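Local coordinates for oxidoreductase (Ralstonia eutropha, PDB 3HJ9), which binds flavin mononucleotide and is probably an oxidoreductase of the FMN-dependent nitroreductase family, at residues 71-76 with 105-110; 90-95 with 145-150. One frame throughout, in Å; residues are numbered along the deposited sequence.

How the interactions relate
Both contacts hang on neighbouring strands of the same antiparallel sheet. Strand 94-100 starts within interaction 2, strand 103-108 follows it directly in the chain, and the end of that second strand enters interaction 1. The four segments alternate in sequence, 71-76, 90-95, 105-110 and 145-150, so the two contacts interlock along the chain. Their centres are 15 Å apart and their nearest atoms about 4 Å apart, without touching. Interaction 1 ties the end of helix 62-73 to the sheet, with the Val75 side chain about 10 Å from the FMN; interaction 2 ties the loop after strand 137-144 to the segment that leaves the FMN pocket at Gly90. The two thus join the same sheet at different distances from the flavin.

Interaction 1. Residues 71-76 with 105-110; sequences AAAGVN and YRYDPV
Tyr107 reaches from the end of strand 103-108 to the turn after helix 62-73. With CG anti to the backbone N (chi1 175°), its CB sends the ring toward Ala73 and Gly74. Ring atom CD2 lies 3.6 Å from Ala73 CB and CE2 is 3.7 Å from the same methyl, which therefore meets the ring at its edge, near the ring plane. At the tip, Tyr107 OH passes 3.8 Å from Gly74 CA. The hydroxyl itself is hydrogen-bonded to His112 ND1 and to a water.

That water completes the polar end. It is hydrogen-bonded to Tyr107 OH at 2.8 Å, accepts from Val75 N at 3.0 Å and donates to Pro109 O at 2.6 Å, so the two segments are bridged by water although they share no direct hydrogen bond. Pro109 lies over one face of the tyrosine ring, its N offset toward the rim; its CG packs 3.3 Å from Ala73 O, and its CB meets Val75 CG2 at 4.0 Å. The same Val75 methyl also rests against Pro109 O. Arg83 of strand 82-83 packs on Val75, Pro109 and Val110.

By taking up the Val75 N-H and giving a proton to Pro109 O, the water satisfies polar backbone atoms of both segments, and the helix-to-strand turn is held to the sheet strand through it and through apolar contact.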
loop_
_atom_site.group_PDB
_atom_site.type_symbol
_atom_site.label_atom_id
_atom_site.label_comp_id
_atom_site.label_asym_id
_atom_site.label_seq_id
_atom_site.Cartn_x
_atom_site.Cartn_y
_atom_site.Cartn_z
ATOM N N ALA A 71 0.386 -10.864 7.970
ATOM C CA ALA A 71 0.225 -9.414 7.885
ATOM C C ALA A 71 0.123 -9.023 6.404
ATOM O O ALA A 71 -0.889 -8.423 5.996
ATOM C CB ALA A 71 1.379 -8.655 8.599
ATOM N N ALA A 72 1.073 -9.496 5.594
ATOM C CA ALA A 72 1.103 -9.148 4.148
ATOM C C ALA A 72 -0.031 -9.728 3.304
ATOM O O ALA A 72 -0.661 -8.989 2.510
ATOM C CB ALA A 72 2.459 -9.515 3.525
ATOM N N ALA A 73 -0.358 -11.012 3.511
ATOM C CA ALA A 73 -1.266 -11.737 2.593
ATOM C C ALA A 73 -2.309 -12.659 3.211
ATOM O O ALA A 73 -2.992 -13.351 2.467
ATOM C CB ALA A 73 -0.379 -12.588 1.665
ATOM N N GLY A 74 -2.428 -12.665 4.541
ATOM C CA GLY A 74 -3.204 -13.625 5.247
ATOM C C GLY A 74 -4.699 -13.476 5.150
ATOM O O GLY A 74 -5.190 -12.402 4.761
ATOM N N VAL A 75 -5.394 -14.566 5.494
ATOM C CA VAL A 75 -6.855 -14.585 5.601
ATOM C C VAL A 75 -7.204 -14.011 6.977
ATOM O O VAL A 75 -6.685 -14.458 7.981
ATOM C CB VAL A 75 -7.428 -15.998 5.448
ATOM C CG1 VAL A 75 -8.947 -16.081 5.849
ATOM C CG2 VAL A 75 -7.162 -16.510 3.999
ATOM N N ASN A 76 -8.048 -12.994 7.009
ATOM C CA ASN A 76 -8.503 -12.380 8.288
ATOM C C ASN A 76 -9.975 -12.599 8.546
ATOM O O ASN A 76 -10.431 -12.314 9.639
ATOM C CB ASN A 76 -8.086 -10.888 8.398
ATOM C CG ASN A 76 -8.742 -9.973 7.364
ATOM O OD1 ASN A 76 -9.517 -10.391 6.497
ATOM N ND2 ASN A 76 -8.432 -8.700 7.471
ATOM N N TYR A 105 9.697 -19.966 -1.981
ATOM C CA TYR A 105 8.381 -20.491 -1.633
ATOM C C TYR A 105 7.257 -19.565 -2.015
ATOM O O TYR A 105 7.471 -18.370 -2.079
ATOM C CB TYR A 105 8.296 -20.731 -0.113
ATOM C CG TYR A 105 9.152 -21.875 0.353
ATOM C CD1 TYR A 105 10.524 -21.706 0.554
ATOM C CD2 TYR A 105 8.606 -23.140 0.557
ATOM C CE1 TYR A 105 11.344 -22.796 0.958
ATOM C CE2 TYR A 105 9.405 -24.224 0.974
ATOM C CZ TYR A 105 10.751 -24.052 1.173
ATOM O OH TYR A 105 11.499 -25.129 1.563
ATOM N N ARG A 106 6.070 -20.133 -2.252
ATOM C CA ARG A 106 4.850 -19.366 -2.454
ATOM C C ARG A 106 4.024 -19.529 -1.166
ATOM O O ARG A 106 3.801 -20.652 -0.686
ATOM C CB ARG A 106 4.025 -19.834 -3.653
ATOM C CG ARG A 106 2.868 -18.878 -3.993
ATOM C CD ARG A 106 2.125 -19.308 -5.219
ATOM N NE ARG A 106 1.494 -20.607 -5.025
ATOM C CZ ARG A 106 0.990 -21.385 -5.994
ATOM N NH1 ARG A 106 0.997 -21.016 -7.283
ATOM N NH2 ARG A 106 0.449 -22.562 -5.665
ATOM N N TYR A 107 3.584 -18.395 -0.624
ATOM C CA TYR A 107 2.719 -18.370 0.539
ATOM C C TYR A 107 1.288 -18.670 0.103
ATOM O O TYR A 107 0.769 -18.014 -0.783
ATOM C CB TYR A 107 2.780 -17.012 1.233
ATOM C CG TYR A 107 1.821 -16.891 2.375
ATOM C CD1 TYR A 107 1.971 -17.672 3.520
ATOM C CD2 TYR A 107 0.763 -15.969 2.341
ATOM C CE1 TYR A 107 1.065 -17.554 4.608
ATOM C CE2 TYR A 107 -0.122 -15.835 3.433
ATOM C CZ TYR A 107 0.031 -16.639 4.552
ATOM O OH TYR A 107 -0.841 -16.524 5.604
ATOM N N ASP A 108 0.673 -19.658 0.744
ATOM C CA ASP A 108 -0.709 -20.053 0.517
ATOM C C ASP A 108 -1.494 -19.478 1.717
ATOM O O ASP A 108 -1.398 -20.021 2.819
ATOM C CB ASP A 108 -0.801 -21.578 0.458
ATOM C CG ASP A 108 -2.205 -22.090 0.310
ATOM O OD1 ASP A 108 -3.193 -21.333 0.259
ATOM O OD2 ASP A 108 -2.322 -23.317 0.264
ATOM N N PRO A 109 -2.295 -18.414 1.503
ATOM C CA PRO A 109 -3.059 -17.833 2.636
ATOM C C PRO A 109 -4.141 -18.689 3.254
ATOM O O PRO A 109 -4.278 -18.665 4.463
ATOM C CB PRO A 109 -3.698 -16.603 2.016
ATOM C CG PRO A 109 -2.805 -16.247 0.902
ATOM C CD PRO A 109 -2.432 -17.556 0.311
ATOM N N VAL A 110 -4.877 -19.446 2.440
ATOM C CA VAL A 110 -5.982 -20.268 2.920
ATOM C C VAL A 110 -5.506 -21.354 3.907
ATOM O O VAL A 110 -6.211 -21.635 4.868
ATOM C CB VAL A 110 -6.813 -20.860 1.726
ATOM C CG1 VAL A 110 -7.845 -21.895 2.209
ATOM C CG2 VAL A 110 -7.456 -19.710 0.917
HETATM O O HOH W 1 -3.534 -16.825 6.156
#

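Interaction 2. Residues 90-95 with 145-150; sequences GETVID and HGRMQE. With FMN (flavin mononucleotide), chain F.
Arg147 NH1 is gripped by two acceptors of segment 90-95: it donates to Thr92 O at 2.7 Å, almost straight at 172°, and to Asp95 OD1 at 2.9 Å, the core of a salt bridge. Both oxygens lie at the edge of the guanidinium, near its plane. Asp95 is held end-on, since NH2 also donates to Asp95 OD2 over a longer 3.3 Å, on the syn lone pair but bent to 136°. The fit is skewed: NH1 meets OD1 from above the carboxylate plane, and the two flat groups are turned 57° apart. Arg147 runs extended from CG to NE to bring its head there. Thr92, the centre of an inverse gamma turn, presents its O to the arginine, whose CD passes 3.0 Å from that oxygen.

Nearer the backbone, the bent side chain of Glu91 lies across the root of Arg147, with OE1 3.9 Å from Arg147 CB. Val93 CG1 packs 3.9 Å from CG of the selenomethionine Met148, the two side chains crossing at about a right angle. Met148 also touches Arg156 and Ser160 of helix 156-177.

Gly90, at the start of the segment, lines the FMN pocket, which Ser51 and Arg53 of the second subunit help complete; its N is 3.6 Å from the ribityl carbon C4' of FMN. Glu91 O accepts from the FMN-binding Ser87. A carbonyl and a carboxylate sharing one NH1 should fix the guanidinium's rotation, so the loop after strand 137-144 is tied by charge as well as apolar contact to the chain leaving the flavin site.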
loop_
_atom_site.group_PDB
_atom_site.type_symbol
_atom_site.label_atom_id
_atom_site.label_comp_id
_atom_site.label_asym_id
_atom_site.label_seq_id
_atom_site.Cartn_x
_atom_site.Cartn_y
_atom_site.Cartn_z
ATOM N N GLY A 90 -12.115 -8.401 -5.243
ATOM C CA GLY A 90 -11.904 -9.538 -4.328
ATOM C C GLY A 90 -11.090 -10.702 -4.909
ATOM O O GLY A 90 -10.910 -11.707 -4.229
ATOM N N GLU A 91 -10.602 -10.568 -6.152
ATOM C CA GLU A 91 -9.771 -11.572 -6.829
ATOM C C GLU A 91 -8.416 -11.468 -6.188
ATOM O O GLU A 91 -7.986 -10.382 -5.835
ATOM C CB GLU A 91 -9.582 -11.224 -8.334
ATOM C CG GLU A 91 -10.826 -11.252 -9.209
ATOM C CD GLU A 91 -11.219 -12.645 -9.740
ATOM O OE1 GLU A 91 -10.357 -13.558 -9.884
ATOM O OE2 GLU A 91 -12.413 -12.794 -10.073
ATOM N N THR A 92 -7.726 -12.586 -6.059
ATOM C CA THR A 92 -6.389 -12.586 -5.493
ATOM C C THR A 92 -5.443 -12.233 -6.628
ATOM O O THR A 92 -4.945 -13.107 -7.295
ATOM C CB THR A 92 -6.012 -13.971 -4.893
ATOM O OG1 THR A 92 -7.081 -14.443 -4.076
ATOM C CG2 THR A 92 -4.696 -13.858 -4.065
ATOM N N VAL A 93 -5.196 -10.961 -6.865
ATOM C CA VAL A 93 -4.340 -10.579 -7.992
ATOM C C VAL A 93 -2.838 -10.744 -7.691
ATOM O O VAL A 93 -2.063 -10.988 -8.620
ATOM C CB VAL A 93 -4.689 -9.171 -8.547
ATOM C CG1 VAL A 93 -6.172 -9.182 -9.026
ATOM C CG2 VAL A 93 -4.380 -8.031 -7.508
ATOM N N ILE A 94 -2.452 -10.651 -6.416
ATOM C CA ILE A 94 -1.072 -10.762 -5.973
ATOM C C ILE A 94 -0.850 -12.037 -5.140
ATOM O O ILE A 94 -1.597 -12.295 -4.217
ATOM C CB ILE A 94 -0.646 -9.509 -5.127
ATOM C CG1 ILE A 94 -0.668 -8.224 -5.982
ATOM C CG2 ILE A 94 0.730 -9.665 -4.503
ATOM C CD1 ILE A 94 0.309 -8.216 -7.203
ATOM N N ASP A 95 0.193 -12.801 -5.505
ATOM C CA ASP A 95 0.670 -13.953 -4.772
ATOM C C ASP A 95 2.000 -13.515 -4.174
ATOM O O ASP A 95 2.815 -12.854 -4.836
ATOM C CB ASP A 95 0.926 -15.166 -5.682
ATOM C CG ASP A 95 -0.344 -15.791 -6.235
ATOM O OD1 ASP A 95 -1.433 -15.691 -5.615
ATOM O OD2 ASP A 95 -0.264 -16.412 -7.322
ATOM N N HIS A 145 -1.796 -12.116 -13.994
ATOM C CA HIS A 145 -2.583 -11.558 -15.099
ATOM C C HIS A 145 -3.781 -12.412 -15.531
ATOM O O HIS A 145 -4.756 -11.878 -16.080
ATOM C CB HIS A 145 -1.674 -11.156 -16.290
ATOM C CG HIS A 145 -0.816 -9.952 -16.009
ATOM N ND1 HIS A 145 -1.199 -8.669 -16.338
ATOM C CD2 HIS A 145 0.397 -9.834 -15.409
ATOM C CE1 HIS A 145 -0.268 -7.812 -15.954
ATOM N NE2 HIS A 145 0.712 -8.493 -15.379
ATOM N N GLY A 146 -3.723 -13.718 -15.268
ATOM C CA GLY A 146 -4.850 -14.625 -15.533
ATOM C C GLY A 146 -6.120 -14.300 -14.750
ATOM O O GLY A 146 -7.197 -14.561 -15.232
ATOM N N ARG A 147 -5.982 -13.695 -13.567
ATOM C CA ARG A 147 -7.109 -13.276 -12.720
ATOM C C ARG A 147 -7.536 -11.805 -12.941
ATOM O O ARG A 147 -8.422 -11.309 -12.220
ATOM C CB ARG A 147 -6.756 -13.476 -11.250
ATOM C CG ARG A 147 -6.413 -14.925 -10.872
ATOM C CD ARG A 147 -5.676 -14.980 -9.562
ATOM N NE ARG A 147 -4.809 -16.162 -9.433
ATOM C CZ ARG A 147 -3.813 -16.314 -8.533
ATOM N NH1 ARG A 147 -3.512 -15.372 -7.618
ATOM N NH2 ARG A 147 -3.093 -17.449 -8.551
HETATM N N MSE A 148 -6.957 -11.124 -13.939
HETATM C CA MSE A 148 -7.255 -9.704 -14.206
HETATM C C MSE A 148 -7.931 -9.434 -15.544
HETATM O O MSE A 148 -8.141 -8.263 -15.901
HETATM C CB MSE A 148 -5.948 -8.889 -14.129
HETATM C CG MSE A 148 -5.176 -9.094 -12.829
HETATM SE SE MSE A 148 -3.889 -7.636 -12.456
HETATM C CE MSE A 148 -5.171 -6.251 -12.244
ATOM N N GLN A 149 -8.284 -10.494 -16.282
ATOM C CA GLN A 149 -8.841 -10.335 -17.611
ATOM C C GLN A 149 -10.221 -9.695 -17.649
ATOM O O GLN A 149 -10.582 -9.188 -18.693
ATOM C CB GLN A 149 -8.768 -11.625 -18.436
ATOM C CG GLN A 149 -7.347 -12.176 -18.616
ATOM C CD GLN A 149 -6.364 -11.172 -19.266
ATOM O OE1 GLN A 149 -6.503 -10.824 -20.446
ATOM N NE2 GLN A 149 -5.349 -10.733 -18.498
ATOM N N GLU A 150 -10.970 -9.656 -16.547
ATOM C CA GLU A 150 -12.286 -8.934 -16.560
ATOM C C GLU A 150 -12.106 -7.458 -16.125
ATOM O O GLU A 150 -13.085 -6.727 -16.058
ATOM C CB GLU A 150 -13.368 -9.671 -15.733
ATOM C CG GLU A 150 -13.799 -11.042 -16.315
HETATM N N1 FMN F . -14.172 -1.338 -4.495
HETATM C C2 FMN F . -15.171 -0.629 -5.122
HETATM O O2 FMN F . -16.319 -0.680 -4.704
HETATM N N3 FMN F . -14.872 0.168 -6.219
HETATM C C4 FMN F . -13.602 0.232 -6.728
HETATM O O4 FMN F . -13.390 0.984 -7.704
HETATM C C4A FMN F . -12.588 -0.495 -6.116
HETATM N N5 FMN F . -11.291 -0.398 -6.594
HETATM C C5A FMN F . -10.239 -1.052 -5.991
HETATM C C6 FMN F . -8.947 -0.909 -6.540
HETATM C C7 FMN F . -7.863 -1.565 -5.937
HETATM C C7M FMN F . -6.492 -1.396 -6.513
HETATM C C8 FMN F . -8.074 -2.362 -4.814
HETATM C C8M FMN F . -6.945 -3.088 -4.142
HETATM C C9 FMN F . -9.346 -2.502 -4.275
HETATM C C9A FMN F . -10.478 -1.854 -4.849
HETATM N N10 FMN F . -11.806 -1.960 -4.354
HETATM C C10 FMN F . -12.863 -1.282 -4.982
HETATM C "C1'" FMN F . -12.118 -2.757 -3.129
HETATM C "C2'" FMN F . -12.145 -4.241 -3.358
HETATM O "O2'" FMN F . -13.312 -4.521 -4.085
HETATM C "C3'" FMN F . -12.107 -4.997 -2.032
HETATM O "O3'" FMN F . -10.858 -4.736 -1.463
HETATM C "C4'" FMN F . -12.402 -6.508 -2.193
HETATM O "O4'" FMN F . -13.754 -6.629 -2.502
HETATM C "C5'" FMN F . -12.200 -7.380 -0.969
HETATM O "O5'" FMN F . -12.885 -6.810 0.131
HETATM P P FMN F . -12.017 -6.376 1.414
HETATM O O1P FMN F . -10.890 -7.315 1.758
HETATM O O2P FMN F . -11.324 -5.032 1.167
HETATM O O3P FMN F . -13.044 -6.229 2.509
#